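Local structure of glycoside hydrolase family 16 protein (Bacteroides ovatus, 7KR6) at residues A128-G133 and E144-A149; G97-K102 and I234-A239; V165-H170 and K216-D221. The protein is an endo-glucanase that probably hydrolyses O-glycosidic bonds within mixed-linkage beta-glucan chains by way of a covalent glycosyl-enzyme intermediate. The protein carries 1 engineered substitution. All coordinates share one frame; numbering follows the deposited sequence.

Contact 1: residues A128-G133 and E144-A149. Engineered in segment 144-149: Ala-149 (natural residue Glu). With G2F (2-deoxy-2-fluoro-alpha-D-glucopyranose), chain C.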
loop_
_atom_site.group_PDB
_atom_site.type_symbol
_atom_site.label_atom_id
_atom_site.label_comp_id
_atom_site.label_asym_id
_atom_site.label_seq_id
_atom_site.Cartn_x
_atom_site.Cartn_y
_atom_site.Cartn_z
ATOM N N ALA A 128 0.259 -15.542 -5.261
ATOM C CA ALA A 128 0.480 -14.439 -6.217
ATOM C C ALA A 128 0.760 -14.993 -7.626
ATOM O O ALA A 128 1.274 -16.140 -7.793
ATOM C CB ALA A 128 1.586 -13.539 -5.730
ATOM N N PHE A 129 0.369 -14.198 -8.594
ATOM C CA PHE A 129 0.624 -14.371 -10.034
ATOM C C PHE A 129 1.261 -13.066 -10.477
ATOM O O PHE A 129 0.586 -12.015 -10.358
ATOM C CB PHE A 129 -0.710 -14.657 -10.727
ATOM C CG PHE A 129 -0.707 -14.602 -12.235
ATOM C CD1 PHE A 129 0.400 -15.017 -12.985
ATOM C CD2 PHE A 129 -1.820 -14.150 -12.906
ATOM C CE1 PHE A 129 0.347 -14.978 -14.371
ATOM C CE2 PHE A 129 -1.888 -14.127 -14.291
ATOM C CZ PHE A 129 -0.785 -14.541 -15.018
ATOM N N TRP A 130 2.496 -13.117 -10.954
ATOM C CA TRP A 130 3.267 -11.875 -11.133
ATOM C C TRP A 130 4.376 -12.044 -12.171
ATOM O O TRP A 130 4.501 -13.105 -12.749
ATOM C CB TRP A 130 3.769 -11.437 -9.764
ATOM C CG TRP A 130 4.566 -12.414 -8.960
ATOM C CD1 TRP A 130 4.146 -13.582 -8.391
ATOM C CD2 TRP A 130 5.877 -12.178 -8.436
ATOM N NE1 TRP A 130 5.131 -14.107 -7.608
ATOM C CE2 TRP A 130 6.199 -13.270 -7.621
ATOM C CE3 TRP A 130 6.814 -11.148 -8.585
ATOM C CZ2 TRP A 130 7.389 -13.326 -6.908
ATOM C CZ3 TRP A 130 7.989 -11.227 -7.891
ATOM C CH2 TRP A 130 8.276 -12.296 -7.073
ATOM N N MET A 131 5.077 -10.949 -12.436
ATOM C CA MET A 131 6.069 -10.892 -13.526
ATOM C C MET A 131 7.233 -10.035 -13.062
ATOM O O MET A 131 7.008 -9.072 -12.288
ATOM C CB MET A 131 5.439 -10.302 -14.791
ATOM C CG MET A 131 4.345 -11.132 -15.377
ATOM S SD MET A 131 3.370 -10.226 -16.589
ATOM C CE MET A 131 4.552 -9.392 -17.660
ATOM N N MET A 132 8.445 -10.354 -13.520
ATOM C CA MET A 132 9.592 -9.426 -13.339
ATOM C C MET A 132 10.347 -9.301 -14.648
ATOM O O MET A 132 10.231 -10.180 -15.499
ATOM C CB MET A 132 10.571 -9.862 -12.252
ATOM C CG MET A 132 10.034 -9.684 -10.820
ATOM S SD MET A 132 11.209 -9.976 -9.493
ATOM C CE MET A 132 11.207 -11.750 -9.377
ATOM N N GLY A 133 11.107 -8.230 -14.767
ATOM C CA GLY A 133 11.917 -8.006 -15.972
ATOM C C GLY A 133 12.941 -9.103 -16.185
ATOM O O GLY A 133 13.636 -9.501 -15.270
ATOM N N GLU A 144 8.665 -5.052 -11.433
ATOM C CA GLU A 144 7.784 -6.122 -10.969
ATOM C C GLU A 144 6.335 -5.692 -11.238
ATOM O O GLU A 144 5.961 -4.509 -10.920
ATOM C CB GLU A 144 7.973 -6.394 -9.485
ATOM C CG GLU A 144 7.434 -7.716 -9.010
ATOM C CD GLU A 144 6.402 -7.622 -7.906
ATOM O OE1 GLU A 144 6.632 -8.227 -6.834
ATOM O OE2 GLU A 144 5.405 -6.873 -8.090
ATOM N N ILE A 145 5.565 -6.599 -11.812
ATOM C CA ILE A 145 4.091 -6.450 -11.964
ATOM C C ILE A 145 3.457 -7.545 -11.132
ATOM O O ILE A 145 3.671 -8.716 -11.426
ATOM C CB ILE A 145 3.616 -6.524 -13.417
ATOM C CG1 ILE A 145 4.391 -5.574 -14.327
ATOM C CG2 ILE A 145 2.134 -6.259 -13.440
ATOM C CD1 ILE A 145 4.143 -5.851 -15.775
ATOM N N ASP A 146 2.738 -7.144 -10.093
ATOM C CA ASP A 146 1.953 -8.071 -9.265
ATOM C C ASP A 146 0.553 -8.058 -9.854
ATOM O O ASP A 146 -0.209 -7.161 -9.545
ATOM C CB ASP A 146 2.091 -7.727 -7.802
ATOM C CG ASP A 146 1.514 -8.740 -6.872
ATOM O OD1 ASP A 146 1.257 -9.893 -7.328
ATOM O OD2 ASP A 146 1.460 -8.342 -5.643
ATOM N N ILE A 147 0.239 -9.054 -10.688
ATOM C CA ILE A 147 -1.050 -9.065 -11.415
ATOM C C ILE A 147 -2.160 -9.295 -10.376
ATOM O O ILE A 147 -3.152 -8.553 -10.344
ATOM C CB ILE A 147 -1.092 -10.124 -12.527
ATOM C CG1 ILE A 147 -0.051 -9.849 -13.612
ATOM C CG2 ILE A 147 -2.486 -10.210 -13.116
ATOM C CD1 ILE A 147 0.140 -10.986 -14.559
ATOM N N MET A 148 -1.950 -10.295 -9.550
ATOM C CA MET A 148 -2.917 -10.613 -8.478
ATOM C C MET A 148 -2.131 -11.143 -7.294
ATOM O O MET A 148 -1.238 -11.957 -7.457
ATOM C CB MET A 148 -3.912 -11.662 -8.989
ATOM C CG MET A 148 -4.873 -12.285 -7.947
ATOM S SD MET A 148 -4.160 -13.553 -6.881
ATOM C CE MET A 148 -3.953 -14.925 -8.020
ATOM N N ALA A 149 -2.523 -10.695 -6.110
ATOM C CA ALA A 149 -2.159 -11.309 -4.837
ATOM C C ALA A 149 -3.393 -11.271 -3.954
ATOM O O ALA A 149 -4.175 -10.322 -4.052
ATOM C CB ALA A 149 -1.030 -10.588 -4.196
HETATM C C1 G2F C . 5.815 -8.078 -5.675
HETATM C C2 G2F C . 6.768 -7.913 -4.541
HETATM C C3 G2F C . 7.504 -9.201 -4.238
HETATM C C4 G2F C . 6.477 -10.255 -3.908
HETATM C C5 G2F C . 5.573 -10.407 -5.170
HETATM C C6 G2F C . 4.510 -11.481 -5.125
HETATM O O3 G2F C . 8.431 -9.000 -3.176
HETATM O O4 G2F C . 7.194 -11.490 -3.555
HETATM O O5 G2F C . 4.905 -9.176 -5.510
HETATM O O6 G2F C . 3.720 -11.348 -3.884
HETATM F F2 G2F C . 7.619 -6.801 -4.819
#
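Ala-128 CB lies 4.2 Å from CB of the engineered Ala-149 (natural residue Glu), a non-hydrogen-bonded pair at one end of an antiparallel hairpin. Phe-129 comes next. Its N-H meets Met-148 O at 3.0 Å with an N-H...O angle of 169°, while its carbonyl oxygen takes Met-148 N at 3.2 Å and, weakly, Ile-147 N. Two residues facing one define a classic beta bulge, which gives Ile-147 its irregular backbone. Ile-147 CD1 makes a CH-pi contact over one face of the Phe-129 ring, 3.8 Å from the centroid. The bulge falls within the sequence Glu-Ile-Asp-Ile-Met-(Glu) characteristic of many family 16 hydrolases, where the first glutamate is the nucleophile and the last, replaced here by the engineered Ala-149, probably the acid/base, as in relatives.

Trp-130 returns to the cleft face. With CG between the backbone N and carbonyl carbon (chi1 55°), the indole places CE3 3.4 Å from Glu-144 OE1, ring and carboxylate planes lying 62° apart; C6 of the fluorosugar sits over the middle of one indole face. Asn-237 holds the indole NE1. Glu-144 OE1 is joined to sugar C1 by a covalent bond of 1.4 Å, direct evidence of its nucleophilic role, and Asp-146 OD2 lies near the sugar ring oxygen O5. On the reverse face Met-131 runs alongside Ile-145, CE to CD1 4.0 Å, while their backbones exchange two hydrogen bonds. Met-132 CG then rests 3.7 Å from Glu-144 CG, against the aliphatic part of the nucleophile.

Contact 2: residues G97-K102 and I234-A239; sequences GRINSK and ILFNLA. With BGC (beta-D-glucopyranose), chain B.
Ser-101 OG accepts the backbone N-H of Ile-234 at 3.0 Å, nearly straight at 167°, and is also hydrogen-bonded to Lys-105 O. A chi1 of 71° tucks OG back over its own main chain, bringing the hydroxyl to that N-H. Ser-101 N in turn reaches Ile-234 O at 3.0 Å, so a side-chain oxygen substitutes for the carbonyl of a regular antiparallel pair just where strand 98-100 ends. Ser-101 also lies inside an Asx turn: Asn-100 OD1 receives Lys-102 N at 2.9 Å, in the carbonyl plane and on a lone pair, while Asn-100 ND2 goes to Glu-53.

Further back, Ile-99 and Phe-236 form the hydrogen-bonded pair, with Ile-99 N to Phe-236 O 3.0 Å and Phe-236 N to Ile-99 O 3.1 Å. Their side chains lie side by side, Ile-99 CD1 being 4.1 Å from Phe-236 CD2, on the face packed against strands 80-90 and 261-271, consistent with the interior of the beta-jelly-roll sandwich of family 16.

Arg-98, Asn-100, Leu-235 and Asn-237 occupy the other face. Arg-98 runs extended, its CB 3.8 Å from Asn-237 CB, and its guanidinium passes beside Leu-235 CD2. NH2 gives a hydrogen bond in the guanidinium plane, at its edge, to O6 of the bound glucose at 3.1 Å and 167°. Arg-98 NE forms a salt bridge with Glu-53 OE2, the same oxygen that takes Asn-100 ND2. That second-shell acid probably offsets the buried charge and fixes the rotation of the guanidinium, leaving NH2 directed at a sugar hydroxyl.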
loop_
_atom_site.group_PDB
_atom_site.type_symbol
_atom_site.label_atom_id
_atom_site.label_comp_id
_atom_site.label_asym_id
_atom_site.label_seq_id
_atom_site.Cartn_x
_atom_site.Cartn_y
_atom_site.Cartn_z
ATOM N N GLY A 97 5.757 -23.872 -2.646
ATOM C CA GLY A 97 6.312 -23.869 -4.006
ATOM C C GLY A 97 6.220 -22.559 -4.730
ATOM O O GLY A 97 5.282 -21.736 -4.496
ATOM N N ARG A 98 7.203 -22.367 -5.610
ATOM C CA ARG A 98 7.352 -21.121 -6.389
ATOM C C ARG A 98 8.058 -21.498 -7.687
ATOM O O ARG A 98 9.090 -22.212 -7.604
ATOM C CB ARG A 98 8.217 -20.117 -5.626
ATOM C CG ARG A 98 8.602 -18.872 -6.420
ATOM C CD ARG A 98 9.009 -17.746 -5.523
ATOM N NE ARG A 98 9.786 -16.708 -6.195
ATOM C CZ ARG A 98 10.005 -15.512 -5.703
ATOM N NH1 ARG A 98 9.435 -15.130 -4.585
ATOM N NH2 ARG A 98 10.814 -14.660 -6.334
ATOM N N ILE A 99 7.558 -21.015 -8.809
ATOM C CA ILE A 99 8.237 -21.210 -10.119
ATOM C C ILE A 99 8.384 -19.878 -10.832
ATOM O O ILE A 99 7.568 -18.945 -10.654
ATOM C CB ILE A 99 7.472 -22.219 -10.982
ATOM C CG1 ILE A 99 6.146 -21.658 -11.476
ATOM C CG2 ILE A 99 7.328 -23.544 -10.274
ATOM C CD1 ILE A 99 5.338 -22.572 -12.376
ATOM N N ASN A 100 9.310 -19.863 -11.789
ATOM C CA ASN A 100 9.441 -18.722 -12.693
ATOM C C ASN A 100 9.857 -19.208 -14.078
ATOM O O ASN A 100 10.427 -20.297 -14.167
ATOM C CB ASN A 100 10.464 -17.728 -12.141
ATOM C CG ASN A 100 11.903 -18.226 -12.147
ATOM O OD1 ASN A 100 12.529 -18.231 -13.217
ATOM N ND2 ASN A 100 12.416 -18.694 -11.014
ATOM N N SER A 101 9.755 -18.331 -15.058
ATOM C CA SER A 101 10.171 -18.589 -16.452
ATOM C C SER A 101 11.361 -17.707 -16.852
ATOM O O SER A 101 11.562 -17.554 -18.093
ATOM C CB SER A 101 8.987 -18.485 -17.382
ATOM O OG SER A 101 8.528 -17.148 -17.546
ATOM N N LYS A 102 12.152 -17.226 -15.908
ATOM C CA LYS A 102 13.314 -16.337 -16.214
ATOM C C LYS A 102 14.278 -17.065 -17.147
ATOM O O LYS A 102 14.627 -18.263 -16.877
ATOM C CB LYS A 102 14.088 -15.944 -14.967
ATOM C CG LYS A 102 15.120 -14.858 -15.173
ATOM C CD LYS A 102 15.797 -14.509 -13.911
ATOM C CE LYS A 102 16.638 -13.258 -14.013
ATOM N NZ LYS A 102 17.582 -13.397 -15.132
ATOM N N ILE A 234 7.465 -14.759 -16.034
ATOM C CA ILE A 234 6.243 -15.084 -15.239
ATOM C C ILE A 234 6.647 -15.805 -13.979
ATOM O O ILE A 234 7.570 -16.651 -13.999
ATOM C CB ILE A 234 5.257 -15.903 -16.087
ATOM C CG1 ILE A 234 4.907 -15.218 -17.397
ATOM C CG2 ILE A 234 3.997 -16.241 -15.297
ATOM C CD1 ILE A 234 4.400 -16.148 -18.494
ATOM N N LEU A 235 5.942 -15.497 -12.891
ATOM C CA LEU A 235 6.093 -16.213 -11.625
ATOM C C LEU A 235 4.732 -16.576 -11.057
ATOM O O LEU A 235 3.748 -15.837 -11.279
ATOM C CB LEU A 235 6.831 -15.411 -10.555
ATOM C CG LEU A 235 8.205 -14.876 -10.949
ATOM C CD1 LEU A 235 8.115 -13.436 -11.401
ATOM C CD2 LEU A 235 9.152 -15.019 -9.801
ATOM N N PHE A 236 4.723 -17.723 -10.364
ATOM C CA PHE A 236 3.596 -18.158 -9.486
ATOM C C PHE A 236 4.177 -18.624 -8.167
ATOM O O PHE A 236 5.197 -19.329 -8.142
ATOM C CB PHE A 236 2.787 -19.317 -10.071
ATOM C CG PHE A 236 2.062 -19.049 -11.368
ATOM C CD1 PHE A 236 0.817 -18.455 -11.424
ATOM C CD2 PHE A 236 2.647 -19.465 -12.556
ATOM C CE1 PHE A 236 0.159 -18.283 -12.637
ATOM C CE2 PHE A 236 2.029 -19.227 -13.769
ATOM C CZ PHE A 236 0.781 -18.647 -13.811
ATOM N N ASN A 237 3.510 -18.306 -7.060
ATOM C CA ASN A 237 4.013 -18.810 -5.750
ATOM C C ASN A 237 2.877 -18.812 -4.750
ATOM O O ASN A 237 1.868 -18.093 -4.961
ATOM C CB ASN A 237 5.151 -17.968 -5.182
ATOM C CG ASN A 237 4.672 -16.599 -4.768
ATOM O OD1 ASN A 237 4.259 -15.785 -5.620
ATOM N ND2 ASN A 237 4.460 -16.423 -3.463
ATOM N N LEU A 238 3.045 -19.637 -3.733
ATOM C CA LEU A 238 2.143 -19.635 -2.552
ATOM C C LEU A 238 3.044 -19.373 -1.351
ATOM O O LEU A 238 3.680 -20.306 -0.809
ATOM C CB LEU A 238 1.336 -20.933 -2.481
ATOM C CG LEU A 238 0.435 -21.094 -1.250
ATOM C CD1 LEU A 238 -0.613 -19.996 -1.189
ATOM C CD2 LEU A 238 -0.280 -22.412 -1.356
ATOM N N ALA A 239 3.106 -18.109 -0.925
ATOM C CA ALA A 239 3.879 -17.733 0.270
ATOM C C ALA A 239 2.993 -18.020 1.483
ATOM O O ALA A 239 1.756 -18.107 1.317
ATOM C CB ALA A 239 4.332 -16.295 0.220
HETATM C C2 BGC B . 10.568 -8.472 -2.234
HETATM C C3 BGC B . 12.038 -8.320 -2.706
HETATM C C4 BGC B . 12.465 -9.430 -3.640
HETATM C C5 BGC B . 11.498 -9.586 -4.830
HETATM C C6 BGC B . 11.796 -10.737 -5.758
HETATM C C1 BGC B . 9.758 -8.673 -3.487
HETATM O O2 BGC B . 10.118 -7.399 -1.462
HETATM O O3 BGC B . 12.806 -8.256 -1.500
HETATM O O4 BGC B . 13.813 -9.155 -4.113
HETATM O O5 BGC B . 10.155 -9.777 -4.283
HETATM O O6 BGC B . 11.762 -11.995 -5.040
#

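Contact 3: residues V165-H170 and K216-D221; sequences VNTAIH and KFHTFD. With G2F (2-deoxy-2-fluoro-alpha-D-glucopyranose), chain C.
The side chains of Phe-220 and Ile-169 slide past each other in opposite directions, and the aromatic ring is sandwiched: Ile-169 CG1 lies 4.1 Å above one face, toward the rim, while CD2 of His-218, from the same strand as Phe-220, lies 3.6 Å above the centre of the opposite face. The ring's edge meets Thr-167, whose OG1 is 3.7 Å from Phe-220 CE2, near the ring plane. A chi1 of -178° turns Thr-167 OG1 away from the backbone N, where it is hydrogen-bonded to Asp-146 O, and leaves CG2 to meet Phe-217 CE2 at 3.9 Å.

Phe-217 also approaches edge-on. Its CZ comes within 3.5 Å of Val-165 O, near the ring plane, and 3.7 Å of Val-165 CB. Both Phe-217 and His-218 face Ile-210, a classic beta bulge that lets two consecutive residues turn their side chains toward 165-170.

The strand axes run 8.8 Å apart at 19°, too far for backbone pairing, so side chains, rings chiefly, fill the gap against side chains and backbone, consistent with face-to-face packing of the two sheets of the family 16 beta-jelly-roll. His-170 points into the glycan pocket instead, with fluorine F2 of the sugar over the centre of its imidazole, 3.3 Å from NE2; His-178 holds its ND1.

Strand 164-171 runs between strands 144-150 and 179-186, whereas strand 215-221 pairs with strand 207-212, whose Ile-210 and Leu-208 also touch Thr-167 and Ile-169; Tyr-183 of strand 179-186 stacks on His-218, which also packs on Gln-181 of the second subunit.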
loop_
_atom_site.group_PDB
_atom_site.type_symbol
_atom_site.label_atom_id
_atom_site.label_comp_id
_atom_site.label_asym_id
_atom_site.label_seq_id
_atom_site.Cartn_x
_atom_site.Cartn_y
_atom_site.Cartn_z
ATOM N N VAL A 165 -8.483 -8.327 -3.385
ATOM C CA VAL A 165 -7.344 -8.529 -4.292
ATOM C C VAL A 165 -6.453 -7.298 -4.229
ATOM O O VAL A 165 -6.953 -6.164 -4.200
ATOM C CB VAL A 165 -7.807 -8.775 -5.730
ATOM C CG1 VAL A 165 -6.622 -8.887 -6.658
ATOM C CG2 VAL A 165 -8.671 -10.016 -5.817
ATOM N N ASN A 166 -5.165 -7.550 -4.309
ATOM C CA ASN A 166 -4.118 -6.520 -4.346
ATOM C C ASN A 166 -3.415 -6.630 -5.692
ATOM O O ASN A 166 -3.154 -7.753 -6.118
ATOM C CB ASN A 166 -3.183 -6.746 -3.166
ATOM C CG ASN A 166 -3.741 -6.081 -1.913
ATOM O OD1 ASN A 166 -4.696 -6.583 -1.265
ATOM N ND2 ASN A 166 -3.181 -4.919 -1.597
ATOM N N THR A 167 -3.187 -5.529 -6.341
ATOM C CA THR A 167 -2.349 -5.504 -7.558
ATOM C C THR A 167 -1.332 -4.374 -7.364
ATOM O O THR A 167 -1.638 -3.379 -6.664
ATOM C CB THR A 167 -3.232 -5.385 -8.793
ATOM O OG1 THR A 167 -2.382 -5.417 -9.950
ATOM C CG2 THR A 167 -4.011 -4.091 -8.807
ATOM N N ALA A 168 -0.146 -4.471 -7.952
ATOM C CA ALA A 168 0.921 -3.528 -7.644
ATOM C C ALA A 168 1.958 -3.494 -8.764
ATOM O O ALA A 168 2.122 -4.508 -9.459
ATOM C CB ALA A 168 1.612 -3.818 -6.344
ATOM N N ILE A 169 2.689 -2.394 -8.828
ATOM C CA ILE A 169 3.946 -2.341 -9.611
ATOM C C ILE A 169 5.042 -1.841 -8.683
ATOM O O ILE A 169 4.811 -0.932 -7.853
ATOM C CB ILE A 169 3.840 -1.537 -10.936
ATOM C CG1 ILE A 169 3.287 -0.117 -10.750
ATOM C CG2 ILE A 169 3.039 -2.303 -11.983
ATOM C CD1 ILE A 169 3.358 0.739 -12.014
ATOM N N HIS A 170 6.239 -2.382 -8.847
ATOM C CA HIS A 170 7.449 -1.982 -8.110
ATOM C C HIS A 170 8.558 -1.682 -9.126
ATOM O O HIS A 170 8.681 -2.406 -10.102
ATOM C CB HIS A 170 7.906 -3.083 -7.179
ATOM C CG HIS A 170 6.904 -3.530 -6.175
ATOM N ND1 HIS A 170 7.055 -3.257 -4.823
ATOM C CD2 HIS A 170 5.784 -4.256 -6.318
ATOM C CE1 HIS A 170 6.056 -3.818 -4.182
ATOM N NE2 HIS A 170 5.259 -4.441 -5.061
ATOM N N LYS A 216 -12.760 -5.640 -15.745
ATOM C CA LYS A 216 -11.560 -4.802 -15.533
ATOM C C LYS A 216 -11.563 -4.363 -14.066
ATOM O O LYS A 216 -12.605 -3.883 -13.524
ATOM C CB LYS A 216 -11.513 -3.702 -16.580
ATOM C CG LYS A 216 -11.305 -4.271 -17.984
ATOM C CD LYS A 216 -11.164 -3.254 -19.061
ATOM C CE LYS A 216 -10.866 -3.962 -20.364
ATOM N NZ LYS A 216 -10.656 -2.976 -21.438
ATOM N N PHE A 217 -10.415 -4.566 -13.425
ATOM C CA PHE A 217 -10.169 -4.353 -11.976
ATOM C C PHE A 217 -9.376 -3.071 -11.723
ATOM O O PHE A 217 -9.792 -2.256 -10.881
ATOM C CB PHE A 217 -9.460 -5.564 -11.414
ATOM C CG PHE A 217 -9.198 -5.533 -9.938
ATOM C CD1 PHE A 217 -10.243 -5.639 -9.036
ATOM C CD2 PHE A 217 -7.898 -5.385 -9.454
ATOM C CE1 PHE A 217 -9.993 -5.664 -7.674
ATOM C CE2 PHE A 217 -7.662 -5.405 -8.092
ATOM C CZ PHE A 217 -8.703 -5.539 -7.206
ATOM N N HIS A 218 -8.283 -2.836 -12.442
ATOM C CA HIS A 218 -7.450 -1.626 -12.223
ATOM C C HIS A 218 -6.539 -1.395 -13.434
ATOM O O HIS A 218 -6.154 -2.393 -14.071
ATOM C CB HIS A 218 -6.614 -1.743 -10.949
ATOM C CG HIS A 218 -5.951 -0.465 -10.611
ATOM N ND1 HIS A 218 -6.660 0.663 -10.277
ATOM C CD2 HIS A 218 -4.652 -0.130 -10.542
ATOM C CE1 HIS A 218 -5.804 1.644 -10.034
ATOM N NE2 HIS A 218 -4.572 1.187 -10.199
ATOM N N THR A 219 -6.196 -0.135 -13.686
ATOM C CA THR A 219 -5.190 0.253 -14.708
ATOM C C THR A 219 -4.101 1.087 -14.005
ATOM O O THR A 219 -4.439 2.083 -13.311
ATOM C CB THR A 219 -5.852 1.014 -15.864
ATOM O OG1 THR A 219 -6.818 0.167 -16.481
ATOM C CG2 THR A 219 -4.829 1.507 -16.865
ATOM N N PHE A 220 -2.838 0.713 -14.263
ATOM C CA PHE A 220 -1.655 1.545 -13.976
ATOM C C PHE A 220 -1.204 2.214 -15.272
ATOM O O PHE A 220 -1.042 1.549 -16.295
ATOM C CB PHE A 220 -0.520 0.705 -13.401
ATOM C CG PHE A 220 -0.814 -0.022 -12.122
ATOM C CD1 PHE A 220 -0.756 0.661 -10.920
ATOM C CD2 PHE A 220 -1.082 -1.373 -12.123
ATOM C CE1 PHE A 220 -0.983 0.015 -9.724
ATOM C CE2 PHE A 220 -1.310 -2.022 -10.919
ATOM C CZ PHE A 220 -1.232 -1.331 -9.735
ATOM N N ASP A 221 -0.948 3.510 -15.185
ATOM C CA ASP A 221 -0.330 4.325 -16.262
ATOM C C ASP A 221 1.169 4.068 -16.260
ATOM O O ASP A 221 1.817 4.391 -15.271
ATOM C CB ASP A 221 -0.624 5.788 -16.033
ATOM C CG ASP A 221 0.004 6.733 -17.040
ATOM O OD1 ASP A 221 0.590 6.277 -18.017
ATOM O OD2 ASP A 221 -0.207 7.933 -16.849
HETATM C C1 G2F C . 5.815 -8.078 -5.675
HETATM C C2 G2F C . 6.768 -7.913 -4.541
HETATM C C3 G2F C . 7.504 -9.201 -4.238
HETATM C C4 G2F C . 6.477 -10.255 -3.908
HETATM C C5 G2F C . 5.573 -10.407 -5.170
HETATM C C6 G2F C . 4.510 -11.481 -5.125
HETATM O O3 G2F C . 8.431 -9.000 -3.176
HETATM O O4 G2F C . 7.194 -11.490 -3.555
HETATM O O5 G2F C . 4.905 -9.176 -5.510
HETATM O O6 G2F C . 3.720 -11.348 -3.884
HETATM F F2 G2F C . 7.619 -6.801 -4.819
#

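All three contacts are largely buried, but contacts 1 and 2 lie near the centre of the chain, while contact 3 has its centre about 13 Å from it, with partly exposed rings and a second subunit beside it. Contacts 1 and 2 pair neighbouring strands through backbone hydrogen bonds and meet where strand 125-133 adjoins strand 232-240, the rings of Phe-129 and Phe-236 lying almost parallel. Contact 3 has no backbone pairing and is made by side chains, rings chiefly, against side chains and backbone, yet joins contact 1 through a probable hydrogen bond from Asp-146 N to Ala-168 O, 2.8 Å. Pocket chemistry varies: covalent sugar bond in 144-149, guanidinium hydrogen bond in 97-102, imidazole face against fluorine in 165-170.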